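Local coordinates for peroxiredoxin (Mycobacterium tuberculosis, PDB 5EPF), which probably reduces hydrogen peroxide and organic hydroperoxides to water and alcohols as a thiol-specific, thioredoxin-dependent peroxidase of the BCP/PrxQ type, at residues V15-L20 against V105-F109; F42-A46 against P121-T125; R73-D79 against D94-D100; V135-I139 against K151-L156. All coordinates share one frame; numbering follows the deposited sequence. Where two conformers were deposited one is given.

Interactions 2, 3 and 4 all reach the central five-strand sheet, whereas interaction 1 packs the N-terminal segment and helix 104-109 against each other beside it. Interaction 3, the most buried, pairs parallel strands by a ladder of backbone bonds that ends in a salt bridge. Interaction 2 adds one antiparallel pair and then turns into a loop whose arginine lies next to the active-site C52; its strand 39-43 is the sheet neighbour of strand 72-77. Interaction 4 lays the C-terminal helix over the opposite edge strand, with one hydroxyl-carboxylate bond across it. Interaction 1 is chiefly apolar and is tied to interaction 3 through D100, which bonds the backbone N of V105 and A106.

Interaction 1: residues V15-L20 against V105-F109; sequences VADFEL and VAAQF
With chi1 of F18 at 65°, CG sits between the backbone N and the carbonyl carbon, and the ring is presented to the helix; V105, its CG1 anti to the backbone N, sets that methyl over the ring. The result is a CH-pi contact: V105 CG1 stands 3.8 Å from the centroid of the F18 ring and 6° off its normal, almost above the centre. The other methyl of the same valine, CG2, works in a second direction, meeting L20 CD1 tip to tip at 3.6 Å. One valine is thus shared between a ring and a leucine. F109 then extends the apolar patch: F18 CE2 lies at the edge of the F109 ring, 3.9 Å from F109 CE2, and V15 CG1 comes to 3.3 Å from F109 CZ, a tight approach. The extended Q108 side chain crosses F18 at about a right angle on its way to A16, its amide plane turned 80° from the ring. Helix 104-109 and segment 15-20 lie side by side against the central sheet: F18 and F109 both touch L41 of strand 39-43, L20 and V105 rest on I76 of strand 72-77, and F109 meets the rings of F43 and F127.

Interaction 2: residues F42-A46 against P121-T125; sequences FFYPA and PVKRT
Backbone bonds come first: F43 and T125 form an antiparallel hydrogen-bonded pair, F43 N giving to T125 O at 2.8 Å and T125 N to F43 O at 3.2 Å. R124 CA, 3.4 Å from F43 O, reaches the same carbonyl oxygen, which thus takes a second, weaker CA-H...O contact. Beyond this pair water 1 also bridges the chains, donating to P45 O and accepting from V122 N. T125 OG1 turns back within its own segment to K123 O. The apolar pairs are P45 CB with P121 CB at 3.7 Å and F43 CB with V122 CG2 at 4.0 Å. Separately, V122 CG2 makes a close methyl-carbonyl approach to Y44 O, 3.2 Å. P45 CD sits over the centre of one face of the R124 guanidinium, 3.6 Å from R124 CZ, and the arginine reaches that spot by bending at chi3 (-48°). Its NH1 makes a salt bridge with E55 of helix 50-61, which would help fix the rotation of the group. This is the active-site end of the thioredoxin-fold sheet in a peroxiredoxin: R124 and P45 both touch C52, the residue expected to pass through the sulfenic acid, consistent with the arginine such sites carry beside the peroxidatic cysteine.

Interaction 3: residues R73-D79 against D94-D100; sequences RVGISTD and DYPLLSD
R73 and Y95 meet across the strand ends with their flat groups turned 54° apart: Y95 CD2 stands over one face of the guanidinium, offset toward its rim and 3.6 Å from R73 NH1, while R73 CB lies over a face of the tyrosine ring. The edge of the same guanidinium is taken by D94, gripped end-on in a salt bridge. R73 NH2 reaches D94 OD2 at 2.7 Å, straight and in the guanidinium plane but coming from above the carboxylate; R73 NH1 meets D94 OD1 on its syn side at 3.0 Å, the more bent and tilted bond of the two. The planes of the two groups are 65° apart. NH1 also bonds F59 O.

From this end on, the chains run as parallel strands, flanking helix 81-91 in a beta-alpha-beta crossover. The ladder runs G75 N to P96 O, L98 N to G75 O, S77 N to L98 O and D100 N to S77 O. V74 CG1 packs on L98 CG at 3.7 Å on one face. On the other, L97 CD2 lies 3.9 Å from G75 CA, packing on the glycine backbone.

At the C-terminal strand ends polar groups knit together: S77 OG accepts from D79 N in an ST turn and donates to D79 OD2, and S99 OG, anti to its own backbone N (chi1 173°), reaches D79 O at 2.7 Å.

Interaction 4: residues V135-I139 against K151-L156; sequences VLDVI and KALATL
The carboxylate of D137 is the flat group that T155 meets: T155 OG1 donates to D137 OD2 at 2.7 Å, coming from above the carboxylate plane, 48° out of it. Water 2 donates to the same oxygen at 2.7 Å and accepts from K151 NZ at 2.9 Å, so OD2 takes two bonds and is joined to the lysine through the water. The direct gap from D137 OD2 to K151 NZ is 5.0 Å, and the opposite charges would probably still attract. The other oxygen, OD1, turns back to a weak bond with V138 N. D137 gets there with its CG anti to the backbone N (chi1 -160°), which leads the carboxylate out toward the helix.

Here helix 145-158 packs over the edge strand 135-139 of the thioredoxin-fold sheet, running roughly antiparallel to it: the short axes are 156° apart and approach to 8.9 Å. The helix also reaches inward, A152 and L156 touching V40 of strand 39-43.

Apolar contacts occupy the rest of the interface. I139 and K151 slide past each other in opposite directions, I139 CG1 lying 3.8 Å from K151 CE; the lysine chain bends at chi3 and chi4, laying its methylenes against the isoleucine while the amine turns to the water. I139 CD1 approaches A152 CB at 4.4 Å. At the far end L136 CB faces T155 CG2 loosely, and L136 CD1 lies near L156 CD2.

Interaction 1: residues V15-L20 against V105-F109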
loop_
_atom_site.group_PDB
_atom_site.type_symbol
_atom_site.label_atom_id
_atom_site.label_comp_id
_atom_site.label_asym_id
_atom_site.label_seq_id
_atom_site.Cartn_x
_atom_site.Cartn_y
_atom_site.Cartn_z
ATOM N N VAL A 15 0.123 -4.059 -13.500
ATOM C CA VAL A 15 0.119 -4.932 -12.328
ATOM C C VAL A 15 -0.869 -6.065 -12.541
ATOM O O VAL A 15 -2.001 -5.831 -12.953
ATOM C CB VAL A 15 -0.290 -4.109 -11.088
ATOM C CG1 VAL A 15 -0.435 -4.997 -9.854
ATOM C CG2 VAL A 15 0.679 -2.945 -10.881
ATOM N N ALA A 16 -0.475 -7.290 -12.209
ATOM C CA ALA A 16 -1.431 -8.390 -12.192
ATOM C C ALA A 16 -2.405 -8.240 -11.019
ATOM O O ALA A 16 -2.050 -7.742 -9.949
ATOM C CB ALA A 16 -0.685 -9.717 -12.074
ATOM N N ASP A 17 -3.659 -8.630 -11.236
ATOM C CA ASP A 17 -4.642 -8.630 -10.161
ATOM C C ASP A 17 -4.203 -9.612 -9.080
ATOM O O ASP A 17 -3.477 -10.567 -9.345
ATOM C CB ASP A 17 -6.009 -9.011 -10.752
ATOM C CG ASP A 17 -7.175 -8.593 -9.883
ATOM O OD1 ASP A 17 -6.986 -7.852 -8.892
ATOM O OD2 ASP A 17 -8.314 -9.008 -10.201
ATOM N N PHE A 18 -4.634 -9.357 -7.849
ATOM C CA PHE A 18 -4.307 -10.234 -6.727
ATOM C C PHE A 18 -5.401 -10.121 -5.680
ATOM O O PHE A 18 -6.184 -9.167 -5.677
ATOM C CB PHE A 18 -2.930 -9.917 -6.093
ATOM C CG PHE A 18 -2.854 -8.553 -5.423
ATOM C CD1 PHE A 18 -3.314 -8.376 -4.124
ATOM C CD2 PHE A 18 -2.316 -7.457 -6.082
ATOM C CE1 PHE A 18 -3.239 -7.124 -3.507
ATOM C CE2 PHE A 18 -2.229 -6.219 -5.459
ATOM C CZ PHE A 18 -2.694 -6.048 -4.178
ATOM N N GLU A 19 -5.386 -11.077 -4.737
ATOM C CA GLU A 19 -6.311 -11.121 -3.606
ATOM C C GLU A 19 -5.541 -11.401 -2.328
ATOM O O GLU A 19 -4.665 -12.269 -2.296
ATOM C CB GLU A 19 -7.368 -12.230 -3.766
ATOM C CG GLU A 19 -8.396 -11.964 -4.847
ATOM C CD GLU A 19 -9.480 -13.029 -4.876
ATOM O OE1 GLU A 19 -9.402 -14.013 -4.098
ATOM O OE2 GLU A 19 -10.423 -12.878 -5.677
ATOM N N LEU A 20 -5.883 -10.665 -1.272
ATOM C CA LEU A 20 -5.320 -10.871 0.062
ATOM C C LEU A 20 -6.366 -10.478 1.090
ATOM O O LEU A 20 -7.210 -9.621 0.808
ATOM C CB LEU A 20 -4.089 -9.981 0.303
ATOM C CG LEU A 20 -2.809 -10.356 -0.440
ATOM C CD1 LEU A 20 -1.755 -9.314 -0.146
ATOM C CD2 LEU A 20 -2.313 -11.749 -0.081
ATOM N N VAL A 105 2.515 -11.389 -2.914
ATOM C CA VAL A 105 2.256 -10.155 -3.637
ATOM C C VAL A 105 3.495 -9.271 -3.629
ATOM O O VAL A 105 3.836 -8.645 -4.640
ATOM C CB VAL A 105 0.985 -9.467 -3.097
ATOM C CG1 VAL A 105 0.740 -8.144 -3.808
ATOM C CG2 VAL A 105 -0.232 -10.385 -3.276
ATOM N N ALA A 106 4.227 -9.251 -2.513
ATOM C CA ALA A 106 5.507 -8.545 -2.492
ATOM C C ALA A 106 6.423 -9.041 -3.610
ATOM O O ALA A 106 7.084 -8.242 -4.287
ATOM C CB ALA A 106 6.171 -8.725 -1.126
ATOM N N ALA A 107 6.486 -10.363 -3.809
ATOM C CA ALA A 107 7.299 -10.916 -4.887
ATOM C C ALA A 107 6.813 -10.432 -6.248
ATOM O O ALA A 107 7.622 -10.101 -7.125
ATOM C CB ALA A 107 7.297 -12.446 -4.819
ATOM N N GLN A 108 5.491 -10.372 -6.441
ATOM C CA GLN A 108 4.953 -9.867 -7.697
ATOM C C GLN A 108 5.433 -8.444 -7.970
ATOM O O GLN A 108 5.722 -8.090 -9.115
ATOM C CB GLN A 108 3.426 -9.916 -7.664
ATOM C CG GLN A 108 2.775 -9.197 -8.821
ATOM C CD GLN A 108 1.291 -8.927 -8.618
ATOM O OE1 GLN A 108 0.662 -8.286 -9.450
ATOM N NE2 GLN A 108 0.736 -9.397 -7.508
ATOM N N PHE A 109 5.530 -7.612 -6.930
ATOM C CA PHE A 109 5.961 -6.226 -7.066
ATOM C C PHE A 109 7.475 -6.053 -6.968
ATOM O O PHE A 109 7.976 -4.934 -7.167
ATOM C CB PHE A 109 5.252 -5.359 -6.021
ATOM C CG PHE A 109 3.834 -4.993 -6.384
ATOM C CD1 PHE A 109 3.556 -3.749 -6.956
ATOM C CD2 PHE A 109 2.781 -5.882 -6.174
ATOM C CE1 PHE A 109 2.255 -3.381 -7.294
ATOM C CE2 PHE A 109 1.474 -5.531 -6.509
ATOM C CZ PHE A 109 1.212 -4.280 -7.073
#

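Interaction 2: residues F42-A46 against P121-T125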
loop_
_atom_site.group_PDB
_atom_site.type_symbol
_atom_site.label_atom_id
_atom_site.label_comp_id
_atom_site.label_asym_id
_atom_site.label_seq_id
_atom_site.Cartn_x
_atom_site.Cartn_y
_atom_site.Cartn_z
ATOM N N PHE A 42 0.704 0.903 -0.523
ATOM C CA PHE A 42 1.940 1.241 0.168
ATOM C C PHE A 42 2.427 0.046 0.977
ATOM O O PHE A 42 1.784 -0.356 1.957
ATOM C CB PHE A 42 1.865 2.562 0.951
ATOM C CG PHE A 42 0.963 2.587 2.188
ATOM C CD1 PHE A 42 1.502 2.403 3.463
ATOM C CD2 PHE A 42 -0.385 2.914 2.090
ATOM C CE1 PHE A 42 0.705 2.484 4.599
ATOM C CE2 PHE A 42 -1.195 2.992 3.237
ATOM C CZ PHE A 42 -0.635 2.794 4.478
ATOM N N PHE A 43 3.556 -0.527 0.547
ATOM C CA PHE A 43 4.203 -1.628 1.255
ATOM C C PHE A 43 5.050 -1.039 2.377
ATOM O O PHE A 43 5.896 -0.164 2.144
ATOM C CB PHE A 43 5.144 -2.378 0.314
ATOM C CG PHE A 43 4.469 -3.306 -0.652
ATOM C CD1 PHE A 43 4.316 -4.656 -0.366
ATOM C CD2 PHE A 43 4.034 -2.831 -1.882
ATOM C CE1 PHE A 43 3.700 -5.514 -1.290
ATOM C CE2 PHE A 43 3.448 -3.666 -2.815
ATOM C CZ PHE A 43 3.277 -5.015 -2.517
ATOM N N TYR A 44 4.865 -1.558 3.584
ATOM C CA TYR A 44 5.680 -1.124 4.710
ATOM C C TYR A 44 6.298 -2.330 5.403
ATOM O O TYR A 44 5.696 -3.410 5.433
ATOM C CB TYR A 44 4.886 -0.272 5.718
ATOM C CG TYR A 44 3.604 -0.907 6.238
ATOM C CD1 TYR A 44 3.617 -1.780 7.327
ATOM C CD2 TYR A 44 2.371 -0.599 5.655
ATOM C CE1 TYR A 44 2.428 -2.339 7.813
ATOM C CE2 TYR A 44 1.202 -1.156 6.126
ATOM C CZ TYR A 44 1.234 -2.012 7.204
ATOM O OH TYR A 44 0.056 -2.538 7.658
ATOM N N PRO A 45 7.505 -2.180 5.961
ATOM C CA PRO A 45 8.184 -3.373 6.516
ATOM C C PRO A 45 7.460 -4.022 7.683
ATOM O O PRO A 45 7.364 -5.253 7.742
ATOM C CB PRO A 45 9.588 -2.858 6.898
ATOM C CG PRO A 45 9.768 -1.568 6.187
ATOM C CD PRO A 45 8.420 -1.031 5.803
ATOM N N ALA A 46 6.973 -3.230 8.631
ATOM C CA ALA A 46 6.532 -3.795 9.900
ATOM C C ALA A 46 5.506 -2.872 10.537
ATOM O O ALA A 46 5.833 -1.751 10.943
ATOM C CB ALA A 46 7.716 -4.017 10.843
ATOM N N PRO A 121 10.908 -8.650 6.457
ATOM C CA PRO A 121 10.056 -7.496 6.121
ATOM C C PRO A 121 10.291 -7.011 4.698
ATOM O O PRO A 121 11.415 -7.023 4.179
ATOM C CB PRO A 121 10.484 -6.436 7.143
ATOM C CG PRO A 121 10.901 -7.250 8.355
ATOM C CD PRO A 121 11.600 -8.459 7.757
ATOM N N VAL A 122 9.207 -6.565 4.060
ATOM C CA VAL A 122 9.313 -6.060 2.686
ATOM C C VAL A 122 10.148 -4.789 2.649
ATOM O O VAL A 122 10.338 -4.098 3.657
ATOM C CB VAL A 122 7.924 -5.802 2.081
ATOM C CG1 VAL A 122 7.148 -7.102 1.947
ATOM C CG2 VAL A 122 7.146 -4.750 2.883
ATOM N N LYS A 123 10.622 -4.459 1.450
ATOM C CA LYS A 123 11.266 -3.177 1.206
ATOM C C LYS A 123 10.179 -2.105 1.067
ATOM O O LYS A 123 9.225 -2.278 0.309
ATOM C CB LYS A 123 12.080 -3.288 -0.087
ATOM C CG LYS A 123 12.871 -2.068 -0.485
ATOM C CD LYS A 123 13.739 -2.353 -1.714
ATOM C CE LYS A 123 14.617 -1.172 -2.042
ATOM N NZ LYS A 123 15.561 -1.500 -3.151
ATOM N N ARG A 124 10.313 -1.004 1.811
ATOM C CA ARG A 124 9.295 0.051 1.859
ATOM C C ARG A 124 9.134 0.726 0.497
ATOM O O ARG A 124 10.054 1.397 0.025
ATOM C CB ARG A 124 9.669 1.098 2.910
ATOM C CG ARG A 124 8.586 2.143 3.124
ATOM C CD ARG A 124 8.939 3.273 4.112
ATOM N NE ARG A 124 9.510 2.807 5.381
ATOM C CZ ARG A 124 8.817 2.477 6.472
ATOM N NH1 ARG A 124 7.490 2.552 6.489
ATOM N NH2 ARG A 124 9.454 2.070 7.570
ATOM N N THR A 125 7.976 0.570 -0.138
ATOM C CA THR A 125 7.776 0.998 -1.518
ATOM C C THR A 125 6.296 1.254 -1.722
ATOM O O THR A 125 5.472 0.460 -1.264
ATOM C CB THR A 125 8.210 -0.103 -2.504
ATOM O OG1 THR A 125 9.429 -0.723 -2.070
ATOM C CG2 THR A 125 8.402 0.447 -3.887
HETATM O O HOH W 1 6.662 -6.919 5.565
#

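Interaction 3: residues R73-D79 against D94-D100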
loop_
_atom_site.group_PDB
_atom_site.type_symbol
_atom_site.label_atom_id
_atom_site.label_comp_id
_atom_site.label_asym_id
_atom_site.label_seq_id
_atom_site.Cartn_x
_atom_site.Cartn_y
_atom_site.Cartn_z
ATOM N N ARG A 73 -6.456 4.503 -0.549
ATOM C CA ARG A 73 -5.204 4.130 0.091
ATOM C C ARG A 73 -5.342 2.697 0.586
ATOM O O ARG A 73 -6.364 2.345 1.166
ATOM C CB ARG A 73 -5.019 5.035 1.340
ATOM C CG ARG A 73 -5.091 6.546 1.047
ATOM C CD ARG A 73 -5.517 7.341 2.268
ATOM N NE ARG A 73 -6.914 7.102 2.509
ATOM C CZ ARG A 73 -7.529 7.320 3.654
ATOM N NH1 ARG A 73 -6.914 7.888 4.690
ATOM N NH2 ARG A 73 -8.803 7.018 3.736
ATOM N N VAL A 74 -4.315 1.877 0.380
ATOM C CA VAL A 74 -4.297 0.491 0.850
ATOM C C VAL A 74 -2.889 0.189 1.350
ATOM O O VAL A 74 -1.925 0.250 0.575
ATOM C CB VAL A 74 -4.678 -0.521 -0.245
ATOM C CG1 VAL A 74 -4.574 -1.960 0.276
ATOM C CG2 VAL A 74 -6.088 -0.247 -0.786
ATOM N N GLY A 75 -2.749 -0.137 2.653
ATOM C CA GLY A 75 -1.461 -0.569 3.172
ATOM C C GLY A 75 -1.284 -2.061 2.998
ATOM O O GLY A 75 -2.265 -2.800 2.920
ATOM N N ILE A 76 -0.033 -2.516 2.960
ATOM C CA ILE A 76 0.249 -3.936 2.776
ATOM C C ILE A 76 1.597 -4.259 3.398
ATOM O O ILE A 76 2.563 -3.493 3.278
ATOM C CB ILE A 76 0.160 -4.334 1.279
ATOM C CG1 ILE A 76 0.477 -5.819 1.049
ATOM C CG2 ILE A 76 1.014 -3.411 0.402
ATOM C CD1 ILE A 76 0.179 -6.285 -0.373
ATOM N N SER A 77 1.657 -5.395 4.087
ATOM C CA SER A 77 2.926 -5.897 4.606
ATOM C C SER A 77 2.792 -7.406 4.787
ATOM O O SER A 77 1.719 -7.977 4.581
ATOM C CB SER A 77 3.294 -5.240 5.943
ATOM O OG SER A 77 2.440 -5.767 6.954
ATOM N N THR A 78 3.878 -8.044 5.227
ATOM C CA THR A 78 3.815 -9.463 5.554
ATOM C C THR A 78 3.289 -9.731 6.959
ATOM O O THR A 78 3.256 -10.892 7.369
ATOM C CB THR A 78 5.187 -10.122 5.386
ATOM O OG1 THR A 78 6.135 -9.470 6.243
ATOM C CG2 THR A 78 5.645 -10.063 3.935
ATOM N N ASP A 79 2.894 -8.705 7.710
ATOM C CA ASP A 79 2.395 -8.939 9.060
ATOM C C ASP A 79 1.086 -9.735 9.028
ATOM O O ASP A 79 0.285 -9.589 8.101
ATOM C CB ASP A 79 2.147 -7.605 9.746
ATOM C CG ASP A 79 3.427 -6.836 9.972
ATOM O OD1 ASP A 79 4.281 -7.336 10.728
ATOM O OD2 ASP A 79 3.600 -5.746 9.395
ATOM N N ASP A 94 -8.758 4.518 8.449
ATOM C CA ASP A 94 -10.003 4.466 7.690
ATOM C C ASP A 94 -9.791 3.839 6.317
ATOM O O ASP A 94 -10.351 4.322 5.333
ATOM C CB ASP A 94 -10.587 5.875 7.556
ATOM C CG ASP A 94 -9.665 6.824 6.794
ATOM O OD1 ASP A 94 -8.428 6.794 7.006
ATOM O OD2 ASP A 94 -10.195 7.599 5.967
ATOM N N TYR A 95 -8.978 2.791 6.223
ATOM C CA TYR A 95 -8.643 2.180 4.944
ATOM C C TYR A 95 -8.149 0.757 5.200
ATOM O O TYR A 95 -7.801 0.404 6.335
ATOM C CB TYR A 95 -7.605 3.026 4.174
ATOM C CG TYR A 95 -6.316 3.309 4.928
ATOM C CD1 TYR A 95 -5.255 2.405 4.894
ATOM C CD2 TYR A 95 -6.140 4.502 5.654
ATOM C CE1 TYR A 95 -4.087 2.640 5.563
ATOM C CE2 TYR A 95 -4.946 4.747 6.338
ATOM C CZ TYR A 95 -3.923 3.813 6.292
ATOM O OH TYR A 95 -2.719 4.020 6.931
ATOM N N PRO A 96 -8.065 -0.072 4.162
ATOM C CA PRO A 96 -7.625 -1.460 4.346
ATOM C C PRO A 96 -6.122 -1.598 4.559
ATOM O O PRO A 96 -5.311 -0.899 3.936
ATOM C CB PRO A 96 -8.045 -2.133 3.028
ATOM C CG PRO A 96 -9.035 -1.188 2.381
ATOM C CD PRO A 96 -8.533 0.170 2.781
ATOM N N LEU A 97 -5.767 -2.544 5.428
ATOM C CA LEU A 97 -4.409 -3.070 5.546
ATOM C C LEU A 97 -4.467 -4.530 5.133
ATOM O O LEU A 97 -5.213 -5.308 5.742
ATOM C CB LEU A 97 -3.898 -2.995 6.984
ATOM C CG LEU A 97 -3.793 -1.611 7.624
ATOM C CD1 LEU A 97 -3.200 -1.755 9.014
ATOM C CD2 LEU A 97 -2.935 -0.653 6.797
ATOM N N LEU A 98 -3.701 -4.902 4.105
ATOM C CA LEU A 98 -3.683 -6.266 3.601
ATOM C C LEU A 98 -2.524 -7.044 4.211
ATOM O O LEU A 98 -1.419 -6.511 4.403
ATOM C CB LEU A 98 -3.569 -6.290 2.075
ATOM C CG LEU A 98 -4.636 -5.489 1.318
ATOM C CD1 LEU A 98 -4.414 -5.665 -0.177
ATOM C CD2 LEU A 98 -6.047 -5.914 1.731
ATOM N N SER A 99 -2.776 -8.315 4.500
ATOM C CA SER A 99 -1.754 -9.221 5.015
ATOM C C SER A 99 -1.275 -10.102 3.870
ATOM O O SER A 99 -2.057 -10.888 3.321
ATOM C CB SER A 99 -2.320 -10.081 6.142
ATOM O OG SER A 99 -1.389 -11.073 6.546
ATOM N N ASP A 100 0.005 -9.971 3.540
ATOM C CA ASP A 100 0.674 -10.738 2.493
ATOM C C ASP A 100 1.550 -11.777 3.189
ATOM O O ASP A 100 2.776 -11.685 3.193
ATOM C CB ASP A 100 1.507 -9.753 1.660
ATOM C CG ASP A 100 2.139 -10.375 0.437
ATOM O OD1 ASP A 100 1.587 -11.326 -0.162
ATOM O OD2 ASP A 100 3.199 -9.857 0.029
#

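Interaction 4: residues V135-I139 against K151-L156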
loop_
_atom_site.group_PDB
_atom_site.type_symbol
_atom_site.label_atom_id
_atom_site.label_comp_id
_atom_site.label_asym_id
_atom_site.label_seq_id
_atom_site.Cartn_x
_atom_site.Cartn_y
_atom_site.Cartn_z
ATOM N N VAL A 135 0.874 1.199 -13.510
ATOM C CA VAL A 135 1.602 1.927 -12.472
ATOM C C VAL A 135 1.805 3.379 -12.913
ATOM O O VAL A 135 2.417 3.651 -13.952
ATOM C CB VAL A 135 2.943 1.246 -12.158
ATOM C CG1 VAL A 135 3.697 2.009 -11.086
ATOM C CG2 VAL A 135 2.744 -0.201 -11.726
ATOM N N LEU A 136 1.283 4.318 -12.118
ATOM C CA LEU A 136 1.402 5.750 -12.379
ATOM C C LEU A 136 2.613 6.374 -11.701
ATOM O O LEU A 136 3.105 7.412 -12.162
ATOM C CB LEU A 136 0.154 6.470 -11.873
ATOM C CG LEU A 136 -1.163 6.068 -12.525
ATOM C CD1 LEU A 136 -2.320 6.783 -11.847
ATOM C CD2 LEU A 136 -1.123 6.346 -14.031
ATOM N N ASP A 137 3.079 5.798 -10.596
ATOM C CA ASP A 137 4.213 6.352 -9.858
ATOM C C ASP A 137 4.702 5.289 -8.889
ATOM O O ASP A 137 3.941 4.408 -8.495
ATOM C CB ASP A 137 3.797 7.626 -9.099
ATOM C CG ASP A 137 4.969 8.525 -8.713
ATOM O OD1 ASP A 137 6.118 8.283 -9.126
ATOM O OD2 ASP A 137 4.705 9.491 -7.972
ATOM N N VAL A 138 5.981 5.372 -8.535
ATOM C CA VAL A 138 6.614 4.519 -7.534
ATOM C C VAL A 138 7.425 5.408 -6.600
ATOM O O VAL A 138 8.224 6.229 -7.065
ATOM C CB VAL A 138 7.527 3.446 -8.161
ATOM C CG1 VAL A 138 8.117 2.547 -7.073
ATOM C CG2 VAL A 138 6.766 2.614 -9.201
ATOM N N ILE A 139 7.210 5.255 -5.292
ATOM C CA ILE A 139 8.012 5.922 -4.270
ATOM C C ILE A 139 8.815 4.847 -3.550
ATOM O O ILE A 139 8.239 3.951 -2.924
ATOM C CB ILE A 139 7.161 6.752 -3.290
ATOM C CG1 ILE A 139 6.212 7.723 -4.019
ATOM C CG2 ILE A 139 8.097 7.503 -2.317
ATOM C CD1 ILE A 139 4.787 7.167 -4.296
ATOM N N LYS A 151 3.923 12.399 -2.441
ATOM C CA LYS A 151 4.196 12.230 -3.867
ATOM C C LYS A 151 3.040 11.541 -4.566
ATOM O O LYS A 151 2.693 11.901 -5.693
ATOM C CB LYS A 151 5.499 11.458 -4.097
ATOM C CG LYS A 151 6.722 12.252 -3.749
ATOM C CD LYS A 151 7.963 11.390 -3.652
ATOM C CE LYS A 151 8.341 10.699 -4.962
ATOM N NZ LYS A 151 8.775 11.664 -5.997
ATOM N N ALA A 152 2.416 10.564 -3.906
ATOM C CA ALA A 152 1.261 9.903 -4.497
ATOM C C ALA A 152 0.136 10.896 -4.738
ATOM O O ALA A 152 -0.457 10.932 -5.826
ATOM C CB ALA A 152 0.790 8.772 -3.594
ATOM N N LEU A 153 -0.151 11.738 -3.743
ATOM C CA LEU A 153 -1.200 12.736 -3.893
ATOM C C LEU A 153 -0.857 13.729 -4.998
ATOM O O LEU A 153 -1.726 14.090 -5.804
ATOM C CB LEU A 153 -1.451 13.429 -2.550
ATOM C CG LEU A 153 -2.542 14.489 -2.493
ATOM C CD1 LEU A 153 -3.895 13.884 -2.862
ATOM C CD2 LEU A 153 -2.589 15.166 -1.121
ATOM N N ALA A 154 0.411 14.164 -5.077
ATOM C CA ALA A 154 0.777 15.117 -6.128
ATOM C C ALA A 154 0.639 14.494 -7.519
ATOM O O ALA A 154 0.175 15.151 -8.459
ATOM C CB ALA A 154 2.182 15.670 -5.889
ATOM N N THR A 155 1.009 13.220 -7.667
ATOM C CA THR A 155 0.814 12.545 -8.946
ATOM C C THR A 155 -0.658 12.482 -9.321
ATOM O O THR A 155 -1.034 12.755 -10.476
ATOM C CB THR A 155 1.407 11.150 -8.873
ATOM O OG1 THR A 155 2.833 11.277 -8.813
ATOM C CG2 THR A 155 0.983 10.333 -10.096
ATOM N N LEU A 156 -1.517 12.140 -8.360
ATOM C CA LEU A 156 -2.942 12.049 -8.657
ATOM C C LEU A 156 -3.531 13.420 -8.996
ATOM O O LEU A 156 -4.363 13.542 -9.908
ATOM C CB LEU A 156 -3.660 11.406 -7.467
ATOM C CG LEU A 156 -3.266 9.942 -7.274
ATOM C CD1 LEU A 156 -3.589 9.440 -5.864
ATOM C CD2 LEU A 156 -3.951 9.069 -8.346
HETATM O O HOH W 2 6.358 11.577 -7.581
#